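Local coordinates for ferrichrome ABC transporter substrate-binding protein (Staphylococcus pseudintermedius, PDB 5FLY) that probably binds ferric hydroxamate siderophores such as ferrichrome and delivers them to the ABC importer that carries them into the cell, at residues G37-L42 and E118-I123; L80-I85 and K99-I104; T156-F161 and E180-A185. All coordinates share one frame; numbering follows the deposited sequence.

Contact 1: residues G37-L42 and E118-I123; sequences GGLKYL and EAMGDI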
ATOM      1  N   GLY A  37      -7.361   2.982  -5.705  1.00  7.55           N
ATOM      2  CA  GLY A  37      -8.139   1.765  -5.534  1.00  7.86           C
ATOM      3  C   GLY A  37      -9.271   1.951  -4.546  1.00  8.17           C
ATOM      4  O   GLY A  37     -10.380   1.451  -4.752  1.00  6.94           O
ATOM      5  N   GLY A  38      -8.991   2.662  -3.462  1.00  6.47           N
ATOM      6  CA  GLY A  38      -9.989   2.843  -2.413  1.00  6.39           C
ATOM      7  C   GLY A  38     -11.185   3.670  -2.847  1.00  7.88           C
ATOM      8  O   GLY A  38     -12.335   3.393  -2.482  1.00  6.35           O
ATOM      9  N   LEU A  39     -10.927   4.720  -3.612  1.00  6.51           N
ATOM     10  CA  LEU A  39     -12.008   5.546  -4.110  1.00  6.56           C
ATOM     11  C   LEU A  39     -12.818   4.805  -5.177  1.00  7.54           C
ATOM     12  O   LEU A  39     -14.033   4.917  -5.223  1.00  7.66           O
ATOM     13  CB  LEU A  39     -11.447   6.853  -4.652  1.00  6.98           C
ATOM     14  CG  LEU A  39     -11.026   7.849  -3.564  1.00  6.73           C
ATOM     15  CD1 LEU A  39     -10.104   8.923  -4.173  1.00  7.10           C
ATOM     16  CD2 LEU A  39     -12.257   8.483  -2.904  1.00  6.72           C
ATOM     17  N   LYS A  40     -12.139   4.040  -6.029  1.00  8.98           N
ATOM     18  CA  LYS A  40     -12.807   3.221  -7.052  1.00  7.88           C
ATOM     19  C   LYS A  40     -13.696   2.157  -6.390  1.00  9.24           C
ATOM     20  O   LYS A  40     -14.826   1.895  -6.819  1.00  6.84           O
ATOM     21  CB  LYS A  40     -11.764   2.567  -7.952  1.00  8.44           C
ATOM     22  CG  LYS A  40     -12.273   1.457  -8.866  1.00 10.29           C
ATOM     23  CD  LYS A  40     -13.327   1.921  -9.823  1.00 11.88           C
ATOM     24  CE  LYS A  40     -13.909   0.740 -10.632  1.00 15.54           C
ATOM     25  NZ  LYS A  40     -15.038   1.174 -11.517  1.00 17.53           N
ATOM     26  N   TYR A  41     -13.193   1.571  -5.313  1.00  8.38           N
ATOM     27  CA  TYR A  41     -13.925   0.533  -4.594  1.00  8.29           C
ATOM     28  C   TYR A  41     -15.244   1.088  -4.064  1.00  8.41           C
ATOM     29  O   TYR A  41     -16.244   0.366  -3.936  1.00 10.09           O
ATOM     30  CB  TYR A  41     -13.065  -0.007  -3.451  1.00  7.53           C
ATOM     31  CG  TYR A  41     -13.537  -1.294  -2.837  1.00  8.34           C
ATOM     32  CD1 TYR A  41     -13.215  -2.514  -3.416  1.00  9.63           C
ATOM     33  CD2 TYR A  41     -14.289  -1.296  -1.673  1.00  9.59           C
ATOM     34  CE1 TYR A  41     -13.637  -3.694  -2.847  1.00 11.51           C
ATOM     35  CE2 TYR A  41     -14.705  -2.476  -1.091  1.00 11.00           C
ATOM     36  CZ  TYR A  41     -14.384  -3.673  -1.693  1.00 12.35           C
ATOM     37  OH  TYR A  41     -14.786  -4.859  -1.123  1.00 14.74           O
ATOM     38  N   LEU A  42     -15.230   2.381  -3.776  1.00  7.10           N
ATOM     39  CA  LEU A  42     -16.400   3.103  -3.283  1.00  8.18           C
ATOM     40  C   LEU A  42     -17.216   3.770  -4.398  1.00  8.07           C
ATOM     41  O   LEU A  42     -18.142   4.544  -4.112  1.00  7.88           O
ATOM     42  CB  LEU A  42     -15.971   4.159  -2.256  1.00  9.12           C
ATOM     43  CG  LEU A  42     -15.418   3.631  -0.923  1.00  7.75           C
ATOM     44  CD1 LEU A  42     -14.838   4.772  -0.123  1.00  7.57           C
ATOM     45  CD2 LEU A  42     -16.506   2.918  -0.117  1.00  8.10           C
ATOM     46  N   GLU A 118     -11.141   4.724   5.532  1.00  6.50           N
ATOM     47  CA  GLU A 118     -12.155   5.531   6.213  1.00  6.57           C
ATOM     48  C   GLU A 118     -12.136   6.978   5.725  1.00  6.65           C
ATOM     49  O   GLU A 118     -13.189   7.597   5.569  1.00  7.19           O
ATOM     50  CB  GLU A 118     -11.961   5.468   7.722  1.00  7.30           C
ATOM     51  CG  GLU A 118     -12.255   4.073   8.253  1.00 11.08           C
ATOM     52  CD  GLU A 118     -11.938   3.875   9.726  1.00 13.41           C
ATOM     53  OE1 GLU A 118     -11.047   4.577  10.259  1.00 13.78           O
ATOM     54  OE2 GLU A 118     -12.593   3.003  10.340  1.00 12.61           O
ATOM     55  N   ALA A 119     -10.950   7.516   5.465  1.00  6.78           N
ATOM     56  CA  ALA A 119     -10.841   8.847   4.877  1.00  7.58           C
ATOM     57  C   ALA A 119     -11.469   8.895   3.476  1.00  7.95           C
ATOM     58  O   ALA A 119     -12.127   9.869   3.123  1.00  6.92           O
ATOM     59  CB  ALA A 119      -9.396   9.284   4.806  1.00  8.12           C
ATOM     60  N   MET A 120     -11.274   7.846   2.677  1.00  9.01           N
ATOM     61  CA  MET A 120     -11.881   7.795   1.356  1.00  8.68           C
ATOM     62  C   MET A 120     -13.391   7.789   1.482  1.00  9.84           C
ATOM     63  O   MET A 120     -14.070   8.495   0.745  1.00  7.93           O
ATOM     64  CB  MET A 120     -11.407   6.568   0.564  1.00  9.05           C
ATOM     65  CG  MET A 120      -9.878   6.499   0.396  1.00  8.56           C
ATOM     66  SD  MET A 120      -9.106   7.897  -0.415  1.00  7.26           S
ATOM     67  CE  MET A 120      -8.521   8.821   1.022  1.00 12.66           C
ATOM     68  N   GLY A 121     -13.912   7.031   2.441  1.00  9.01           N
ATOM     69  CA  GLY A 121     -15.336   7.069   2.744  1.00  9.26           C
ATOM     70  C   GLY A 121     -15.841   8.457   3.117  1.00 10.28           C
ATOM     71  O   GLY A 121     -16.941   8.875   2.721  1.00  8.69           O
ATOM     72  N   ASP A 122     -15.048   9.180   3.899  1.00  8.17           N
ATOM     73  CA  ASP A 122     -15.431  10.524   4.311  1.00  9.70           C
ATOM     74  C   ASP A 122     -15.503  11.473   3.114  1.00 12.02           C
ATOM     75  O   ASP A 122     -16.423  12.284   3.014  1.00 13.17           O
ATOM     76  CB  ASP A 122     -14.450  11.066   5.362  1.00 13.92           C
ATOM     77  CG  ASP A 122     -14.537  10.326   6.692  1.00 16.33           C
ATOM     78  OD1 ASP A 122     -15.601   9.716   6.970  1.00 16.27           O
ATOM     79  OD2 ASP A 122     -13.550  10.367   7.474  1.00 17.15           O
ATOM     80  N   ILE A 123     -14.543  11.362   2.200  1.00  9.96           N
ATOM     81  CA  ILE A 123     -14.509  12.211   1.022  1.00  9.80           C
ATOM     82  C   ILE A 123     -15.769  12.072   0.189  1.00  9.58           C
ATOM     83  O   ILE A 123     -16.345  13.080  -0.227  1.00 11.70           O
ATOM     84  CB  ILE A 123     -13.265  11.893   0.154  1.00 13.04           C
ATOM     85  CG1 ILE A 123     -12.019  12.433   0.854  1.00 12.35           C
ATOM     86  CG2 ILE A 123     -13.370  12.521  -1.234  1.00 13.49           C
ATOM     87  CD1 ILE A 123     -10.702  11.962   0.292  1.00 12.25           C
TER
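M120 takes part in three of the four residue pairs of this contact, touching both leucines of 37-42. Its CB is 3.9 Å from L42 CD1, and the same carbon comes up against the backbone of G38, 4.5 Å from G38 C. Because G38 is a glycine, the M120 chain can run close past the helix at that point. CG lies beside the backbone N (chi1 -57°) and the chain bends again at chi2 and chi3, which brings the sulfur up against L39 and turns the methyl CE back. SD rests 3.7 Å from L39 CG, with both methyls of the leucine only slightly farther off, the two side chains crossing at about a right angle. L39 CD2 reaches back toward M120 CB at 4.1 Å.

One residue on, G121 presents bare backbone. L42 points at this spot, its CD1 set 3.5 Å from G121 N. No hydrogen bond crosses between the segments; the meeting is apolar and buried throughout.

Polar ties lie at the margins: Q117 NE2 bonds to G38 O, and K126 NZ to L42 O. The contact thus packs helix 36-41, which follows the central strand 28-30 of the parallel sheet, against helix 113-124, which follows the edge strand 103-106; L42 also touches V130 on the long helix 127-152.

Contact 2: residues L80-I85 and K99-I104; sequences LKPDLI and KIAPTI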
ATOM      1  N   LEU A  80      -9.328  18.338 -17.373  1.00 11.50           N
ATOM      2  CA  LEU A  80     -10.389  17.436 -16.929  1.00 11.13           C
ATOM      3  C   LEU A  80     -11.431  18.160 -16.065  1.00 11.53           C
ATOM      4  O   LEU A  80     -12.409  17.561 -15.631  1.00 10.76           O
ATOM      5  CB  LEU A  80      -9.792  16.248 -16.167  1.00 10.75           C
ATOM      6  CG  LEU A  80      -9.053  15.215 -17.026  1.00 10.79           C
ATOM      7  CD1 LEU A  80      -8.272  14.206 -16.171  1.00 10.45           C
ATOM      8  CD2 LEU A  80     -10.020  14.492 -17.989  1.00 11.72           C
ATOM      9  N   LYS A  81     -11.216  19.454 -15.825  1.00 13.48           N
ATOM     10  CA  LYS A  81     -12.146  20.262 -15.041  1.00 13.36           C
ATOM     11  C   LYS A  81     -12.597  19.578 -13.750  1.00 12.29           C
ATOM     12  O   LYS A  81     -13.797  19.413 -13.506  1.00 12.15           O
ATOM     13  CB  LYS A  81     -13.369  20.610 -15.889  1.00 15.49           C
ATOM     14  CG  LYS A  81     -13.024  21.252 -17.223  1.00 19.21           C
ATOM     15  CD  LYS A  81     -12.250  22.556 -17.050  1.00 25.15           C
ATOM     16  CE  LYS A  81     -11.967  23.213 -18.398  1.00 28.34           C
ATOM     17  NZ  LYS A  81     -13.222  23.476 -19.151  1.00 29.01           N
ATOM     18  N   PRO A  82     -11.636  19.190 -12.907  1.00  9.73           N
ATOM     19  CA  PRO A  82     -11.944  18.524 -11.641  1.00  9.34           C
ATOM     20  C   PRO A  82     -12.670  19.429 -10.645  1.00  9.36           C
ATOM     21  O   PRO A  82     -12.503  20.651 -10.715  1.00  9.68           O
ATOM     22  CB  PRO A  82     -10.557  18.146 -11.098  1.00  9.24           C
ATOM     23  CG  PRO A  82      -9.625  19.133 -11.720  1.00  9.61           C
ATOM     24  CD  PRO A  82     -10.191  19.458 -13.057  1.00  9.90           C
ATOM     25  N   ASP A  83     -13.459  18.853  -9.745  1.00 10.01           N
ATOM     26  CA  ASP A  83     -13.928  19.617  -8.588  1.00 10.56           C
ATOM     27  C   ASP A  83     -13.176  19.197  -7.321  1.00 10.33           C
ATOM     28  O   ASP A  83     -13.374  19.784  -6.259  1.00  9.65           O
ATOM     29  CB  ASP A  83     -15.455  19.502  -8.413  1.00 10.54           C
ATOM     30  CG  ASP A  83     -15.955  18.089  -8.138  1.00 11.12           C
ATOM     31  OD1 ASP A  83     -15.184  17.111  -8.142  1.00 11.17           O
ATOM     32  OD2 ASP A  83     -17.191  17.977  -7.921  1.00 14.56           O
ATOM     33  N   LEU A  84     -12.269  18.231  -7.458  1.00  8.68           N
ATOM     34  CA  LEU A  84     -11.454  17.759  -6.348  1.00  8.48           C
ATOM     35  C   LEU A  84     -10.238  17.050  -6.915  1.00  8.44           C
ATOM     36  O   LEU A  84     -10.373  16.226  -7.824  1.00  8.37           O
ATOM     37  CB  LEU A  84     -12.257  16.809  -5.435  1.00  8.17           C
ATOM     38  CG  LEU A  84     -11.493  16.178  -4.269  1.00  7.97           C
ATOM     39  CD1 LEU A  84     -11.036  17.224  -3.273  1.00  8.13           C
ATOM     40  CD2 LEU A  84     -12.353  15.124  -3.558  1.00  7.70           C
ATOM     41  N   ILE A  85      -9.060  17.358  -6.358  1.00  8.50           N
ATOM     42  CA  ILE A  85      -7.803  16.722  -6.740  1.00  8.47           C
ATOM     43  C   ILE A  85      -7.187  16.052  -5.519  1.00  8.24           C
ATOM     44  O   ILE A  85      -7.175  16.646  -4.455  1.00  8.26           O
ATOM     45  CB  ILE A  85      -6.812  17.748  -7.316  1.00  8.81           C
ATOM     46  CG1 ILE A  85      -7.403  18.414  -8.568  1.00  9.08           C
ATOM     47  CG2 ILE A  85      -5.471  17.096  -7.614  1.00  8.78           C
ATOM     48  CD1 ILE A  85      -6.692  19.690  -8.974  1.00  9.48           C
ATOM     49  N   LYS A  99      -4.898  25.882  -7.482  1.00 20.53           N
ATOM     50  CA  LYS A  99      -5.510  26.911  -8.327  1.00 21.97           C
ATOM     51  C   LYS A  99      -6.588  26.311  -9.232  1.00 21.49           C
ATOM     52  O   LYS A  99      -7.495  27.016  -9.673  1.00 24.20           O
ATOM     53  CB  LYS A  99      -4.456  27.625  -9.187  1.00 23.73           C
ATOM     54  CG  LYS A  99      -3.381  28.380  -8.409  1.00 24.77           C
ATOM     55  CD  LYS A  99      -2.366  29.008  -9.370  1.00 25.52           C
ATOM     56  CE  LYS A  99      -1.177  29.636  -8.652  1.00 26.94           C
ATOM     57  NZ  LYS A  99      -1.559  30.786  -7.791  1.00 27.78           N
ATOM     58  N   ILE A 100      -6.477  25.014  -9.506  1.00 17.39           N
ATOM     59  CA  ILE A 100      -7.404  24.318 -10.404  1.00 16.47           C
ATOM     60  C   ILE A 100      -8.660  23.874  -9.670  1.00 16.46           C
ATOM     61  O   ILE A 100      -9.769  24.030 -10.173  1.00 16.29           O
ATOM     62  CB  ILE A 100      -6.722  23.097 -11.060  1.00 16.77           C
ATOM     63  CG1 ILE A 100      -5.502  23.550 -11.867  1.00 16.91           C
ATOM     64  CG2 ILE A 100      -7.694  22.351 -11.974  1.00 17.92           C
ATOM     65  CD1 ILE A 100      -4.585  22.425 -12.274  1.00 18.96           C
ATOM     66  N   ALA A 101      -8.487  23.324  -8.472  1.00 11.88           N
ATOM     67  CA  ALA A 101      -9.600  22.778  -7.714  1.00 12.12           C
ATOM     68  C   ALA A 101      -9.162  22.547  -6.268  1.00 11.18           C
ATOM     69  O   ALA A 101      -7.968  22.526  -5.997  1.00 10.29           O
ATOM     70  CB  ALA A 101     -10.094  21.457  -8.353  1.00 11.78           C
ATOM     71  N   PRO A 102     -10.127  22.396  -5.340  1.00 12.35           N
ATOM     72  CA  PRO A 102      -9.809  21.910  -3.991  1.00 13.64           C
ATOM     73  C   PRO A 102      -8.902  20.691  -4.064  1.00 13.00           C
ATOM     74  O   PRO A 102      -9.200  19.749  -4.805  1.00 11.82           O
ATOM     75  CB  PRO A 102     -11.180  21.563  -3.415  1.00 14.28           C
ATOM     76  CG  PRO A 102     -12.097  22.519  -4.089  1.00 15.73           C
ATOM     77  CD  PRO A 102     -11.565  22.691  -5.483  1.00 13.52           C
ATOM     78  N   THR A 103      -7.801  20.731  -3.320  1.00  9.97           N
ATOM     79  CA  THR A 103      -6.751  19.726  -3.418  1.00 11.41           C
ATOM     80  C   THR A 103      -6.424  19.180  -2.033  1.00 11.43           C
ATOM     81  O   THR A 103      -6.123  19.950  -1.109  1.00 11.87           O
ATOM     82  CB  THR A 103      -5.471  20.307  -4.069  1.00 11.79           C
ATOM     83  OG1 THR A 103      -5.721  20.611  -5.454  1.00 11.49           O
ATOM     84  CG2 THR A 103      -4.302  19.314  -3.980  1.00 11.76           C
ATOM     85  N   ILE A 104      -6.516  17.858  -1.895  1.00  8.69           N
ATOM     86  CA  ILE A 104      -6.039  17.157  -0.703  1.00  8.51           C
ATOM     87  C   ILE A 104      -4.722  16.478  -1.026  1.00  9.73           C
ATOM     88  O   ILE A 104      -4.665  15.499  -1.785  1.00  8.29           O
ATOM     89  CB  ILE A 104      -7.034  16.103  -0.183  1.00  8.28           C
ATOM     90  CG1 ILE A 104      -8.425  16.715   0.004  1.00  8.29           C
ATOM     91  CG2 ILE A 104      -6.578  15.549   1.133  1.00  8.11           C
ATOM     92  CD1 ILE A 104      -9.491  15.693   0.188  1.00  9.21           C
TER
HETATM   93  O   HOH W   1     -11.627  22.575 -12.537  1.00 24.46           O
HETATM   94  O   HOH W   2     -12.788  23.315  -9.279  1.00 27.13           O
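P82 O is gripped by two waters, one at 2.8 Å and the other at 3.0 Å, and both also donate to I100 O, the first of these bonds being weak. The carbonyls of P82 and I100, which cannot bond to each other, are joined through water. A101 CB closes in on the same P82 O at 3.5 Å, while the proline ring lays CG against I100 CG2.

Beyond this the strands pair directly. I85 N donates to P102 O, and I104 N to I85 O at 2.9 Å, a fairly straight bond (157° at the hydrogen). That makes I85 the residue with both backbone polar groups committed to the neighbouring strand, in parallel register with T103. T103 OG1 turns back onto A101 O at 3.0 Å, approaching from above the carbonyl plane, and its side chain lies against I85 CB.

I85 sends CD1 over A101 CB (3.9 Å) and I100 CB. On the other face, L84 starts away from 99-104, but with CG trans to the backbone N (chi1 177°) it brings CD1 within 4.1 Å of I104 CD1.

D83 also points away from 99-104, its carboxylate taking the backbone N-H groups of K26 and R27. Strand 84-88, helix 94-100 and strand 103-106 form a beta-alpha-beta unit whose strands bond directly, N-H to O, whereas water links acceptors P82 O and I100 O.

Contact 3: residues T156-F161 and E180-A185; sequences TSVTIF and EVLYQA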
ATOM      1  N   THR A 156       5.640 -16.552  15.019  1.00 15.11           N
ATOM      2  CA  THR A 156       6.299 -16.461  13.711  1.00 12.69           C
ATOM      3  C   THR A 156       6.533 -15.006  13.315  1.00 10.80           C
ATOM      4  O   THR A 156       5.602 -14.203  13.349  1.00 11.40           O
ATOM      5  CB  THR A 156       5.459 -17.166  12.611  1.00 14.34           C
ATOM      6  OG1 THR A 156       5.305 -18.557  12.937  1.00 16.25           O
ATOM      7  CG2 THR A 156       6.137 -17.072  11.252  1.00 14.14           C
ATOM      8  N   SER A 157       7.779 -14.681  12.965  1.00  9.07           N
ATOM      9  CA  SER A 157       8.126 -13.364  12.456  1.00  9.91           C
ATOM     10  C   SER A 157       8.331 -13.400  10.945  1.00 12.06           C
ATOM     11  O   SER A 157       8.579 -14.451  10.355  1.00 11.36           O
ATOM     12  CB  SER A 157       9.391 -12.820  13.115  1.00 10.48           C
ATOM     13  OG  SER A 157      10.547 -13.531  12.689  1.00 10.37           O
ATOM     14  N   VAL A 158       8.227 -12.238  10.320  1.00  9.31           N
ATOM     15  CA  VAL A 158       8.374 -12.151   8.862  1.00  8.86           C
ATOM     16  C   VAL A 158       9.109 -10.863   8.501  1.00  9.27           C
ATOM     17  O   VAL A 158       9.019  -9.842   9.193  1.00  8.88           O
ATOM     18  CB  VAL A 158       6.998 -12.236   8.143  1.00 10.72           C
ATOM     19  CG1 VAL A 158       6.078 -11.147   8.595  1.00 12.11           C
ATOM     20  CG2 VAL A 158       7.169 -12.219   6.614  1.00 11.08           C
ATOM     21  N   THR A 159       9.885 -10.973   7.430  1.00  7.93           N
ATOM     22  CA  THR A 159      10.633  -9.881   6.832  1.00  8.30           C
ATOM     23  C   THR A 159      10.212  -9.732   5.385  1.00  8.96           C
ATOM     24  O   THR A 159      10.107 -10.742   4.676  1.00  7.84           O
ATOM     25  CB  THR A 159      12.146 -10.160   6.891  1.00  9.21           C
ATOM     26  OG1 THR A 159      12.556 -10.227   8.263  1.00 11.28           O
ATOM     27  CG2 THR A 159      12.946  -9.084   6.124  1.00  8.41           C
ATOM     28  N   ILE A 160       9.948  -8.497   4.952  1.00  8.43           N
ATOM     29  CA  ILE A 160       9.668  -8.216   3.546  1.00  9.78           C
ATOM     30  C   ILE A 160      10.832  -7.456   2.952  1.00  9.49           C
ATOM     31  O   ILE A 160      11.128  -6.333   3.376  1.00  9.07           O
ATOM     32  CB  ILE A 160       8.375  -7.380   3.333  1.00  9.79           C
ATOM     33  CG1 ILE A 160       7.185  -7.978   4.084  1.00  9.25           C
ATOM     34  CG2 ILE A 160       8.060  -7.280   1.848  1.00 10.98           C
ATOM     35  CD1 ILE A 160       6.061  -7.001   4.281  1.00  9.63           C
ATOM     36  N   PHE A 161      11.499  -8.082   1.993  1.00  8.69           N
ATOM     37  CA  PHE A 161      12.451  -7.389   1.140  1.00  8.66           C
ATOM     38  C   PHE A 161      11.816  -7.074  -0.218  1.00 10.77           C
ATOM     39  O   PHE A 161      10.957  -7.822  -0.706  1.00 12.25           O
ATOM     40  CB  PHE A 161      13.708  -8.216   0.930  1.00  8.09           C
ATOM     41  CG  PHE A 161      14.543  -8.417   2.182  1.00  8.86           C
ATOM     42  CD1 PHE A 161      15.055  -7.340   2.907  1.00  8.57           C
ATOM     43  CD2 PHE A 161      14.843  -9.703   2.609  1.00  9.64           C
ATOM     44  CE1 PHE A 161      15.841  -7.561   4.046  1.00  9.68           C
ATOM     45  CE2 PHE A 161      15.615  -9.926   3.740  1.00 10.99           C
ATOM     46  CZ  PHE A 161      16.119  -8.856   4.457  1.00  9.44           C
ATOM     47  N   GLU A 180       0.778  -4.488   5.470  1.00  8.23           N
ATOM     48  CA  GLU A 180      -0.467  -4.323   6.209  1.00  7.47           C
ATOM     49  C   GLU A 180      -1.098  -5.679   6.494  1.00  8.29           C
ATOM     50  O   GLU A 180      -1.532  -5.943   7.616  1.00  7.93           O
ATOM     51  CB  GLU A 180      -1.422  -3.430   5.438  1.00  9.84           C
ATOM     52  CG  GLU A 180      -0.892  -2.016   5.273  1.00 10.33           C
ATOM     53  CD  GLU A 180       0.049  -1.828   4.093  1.00 11.16           C
ATOM     54  OE1 GLU A 180       0.267  -2.777   3.295  1.00 10.32           O
ATOM     55  OE2 GLU A 180       0.551  -0.683   3.966  1.00  9.90           O
ATOM     56  N   VAL A 181      -1.146  -6.536   5.482  1.00  6.84           N
ATOM     57  CA  VAL A 181      -1.735  -7.855   5.667  1.00  7.23           C
ATOM     58  C   VAL A 181      -0.924  -8.694   6.667  1.00  7.69           C
ATOM     59  O   VAL A 181      -1.494  -9.321   7.565  1.00  8.29           O
ATOM     60  CB  VAL A 181      -1.862  -8.585   4.324  1.00  8.29           C
ATOM     61  CG1 VAL A 181      -2.237 -10.054   4.541  1.00  9.69           C
ATOM     62  CG2 VAL A 181      -2.875  -7.869   3.439  1.00 10.26           C
ATOM     63  N   LEU A 182       0.396  -8.714   6.504  1.00  7.21           N
ATOM     64  CA  LEU A 182       1.264  -9.579   7.292  1.00  7.37           C
ATOM     65  C   LEU A 182       1.357  -9.149   8.756  1.00  8.58           C
ATOM     66  O   LEU A 182       1.181  -9.986   9.642  1.00  8.60           O
ATOM     67  CB  LEU A 182       2.651  -9.631   6.665  1.00  7.93           C
ATOM     68  CG  LEU A 182       2.702 -10.333   5.307  1.00 11.39           C
ATOM     69  CD1 LEU A 182       4.004 -10.028   4.580  1.00 13.11           C
ATOM     70  CD2 LEU A 182       2.483 -11.852   5.475  1.00 11.02           C
ATOM     71  N   TYR A 183       1.596  -7.862   9.010  1.00  8.61           N
ATOM     72  CA  TYR A 183       1.866  -7.388  10.369  1.00  9.07           C
ATOM     73  C   TYR A 183       0.626  -6.923  11.129  1.00 11.96           C
ATOM     74  O   TYR A 183       0.581  -7.031  12.364  1.00 13.61           O
ATOM     75  CB  TYR A 183       2.879  -6.248  10.337  1.00  8.68           C
ATOM     76  CG  TYR A 183       4.202  -6.641   9.737  1.00  9.04           C
ATOM     77  CD1 TYR A 183       4.990  -7.619  10.332  1.00  9.83           C
ATOM     78  CD2 TYR A 183       4.659  -6.045   8.571  1.00  9.47           C
ATOM     79  CE1 TYR A 183       6.231  -7.981   9.786  1.00 10.80           C
ATOM     80  CE2 TYR A 183       5.880  -6.408   8.011  1.00 10.42           C
ATOM     81  CZ  TYR A 183       6.654  -7.372   8.627  1.00 10.59           C
ATOM     82  OH  TYR A 183       7.871  -7.718   8.072  1.00 10.43           O
ATOM     83  N   GLN A 184      -0.356  -6.371  10.421  1.00 10.92           N
ATOM     84  CA  GLN A 184      -1.551  -5.859  11.085  1.00  9.50           C
ATOM     85  C   GLN A 184      -2.705  -6.853  11.002  1.00  9.84           C
ATOM     86  O   GLN A 184      -3.220  -7.286  12.039  1.00 11.20           O
ATOM     87  CB  GLN A 184      -1.968  -4.508  10.495  1.00  9.83           C
ATOM     88  CG  GLN A 184      -0.873  -3.450  10.606  1.00  8.92           C
ATOM     89  CD  GLN A 184      -1.303  -2.095  10.097  1.00 10.37           C
ATOM     90  OE1 GLN A 184      -2.319  -1.538  10.539  1.00 12.15           O
ATOM     91  NE2 GLN A 184      -0.553  -1.561   9.125  1.00 10.62           N
ATOM     92  N   ALA A 185      -3.122  -7.207   9.791  1.00 11.17           N
ATOM     93  CA  ALA A 185      -4.282  -8.092   9.620  1.00 10.59           C
ATOM     94  C   ALA A 185      -4.011  -9.510  10.152  1.00 11.09           C
ATOM     95  O   ALA A 185      -4.866 -10.079  10.841  1.00 13.00           O
ATOM     96  CB  ALA A 185      -4.701  -8.152   8.157  1.00  9.89           C
TER
HETATM   97  O   HOH W   3       9.217  -6.059   6.407  1.00 10.50           O
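Y183 OH donates to V158 O over 2.7 Å, which ties the end of a helical side chain directly to the backbone of strand 158-164. The carbonyl oxygen sits in the plane of the tyrosine ring, at its edge, whereas the hydroxyl stands 54° out of the carbonyl plane and so does not follow a lone pair. The hydroxyl also accepts a hydrogen from a water at 2.7 Å, and that water in turn takes the N-H of I160. One phenol and one water together therefore serve two polar groups of the strand.

Carbon contacts hold the ring from two places. V158 CG1 presses obliquely on CE1 of Y183 at 3.4 Å, a tight approach. It arrives there because CG1 occupies the crowded position between the backbone N and the carbonyl carbon (chi1 58°). I160 CD1 meets Y183 CE2 at 3.8 Å, the two side chains sliding past each other in opposite directions. The same methyl touches L182 CD1 at 3.7 Å, and L182 CB lies near V158 CG1.

Farther out, segment 180-185 runs roughly antiparallel to strand 158-161 (152°), packing helix 179-185 against the mixed sheet of the second lobe. Y183 belongs to a wider pi-type turn in which E180 O accepts from both Q184 N and A185 N. E180 OE2 bonds to G176 N and N260 ND2. Beside the strand residues, I220 of the adjoining strand 218-223 touches both V158 and L182, and L182 also packs on L272 of helix 262-278.

The chemistry is that of a buried hydrophobic interface with one enclosed polar spot: donating to V158 O and accepting from the water, the phenol hydroxyl is satisfied on both counts, which should orient it, while V158 and I160 hold the ring.

Contacts 1 and 2 share one lobe and contact 3 belongs to the other, on the opposite side of the chain's centre. Contact 2 is nested within the loop closed by contact 1; their centres lie about 17 Å apart, and they touch where I123 of helix 113-124 packs on L84 and I104 of the parallel sheet. Contact 3 follows later in the chain, on the mixed sheet, its centre about 24 Å from that of contact 1 and 36 Å from that of contact 2. Helix 127-152 runs between the lobes, as in other class III binding proteins, and the bound 7PG occupies the cleft where the siderophore would probably sit.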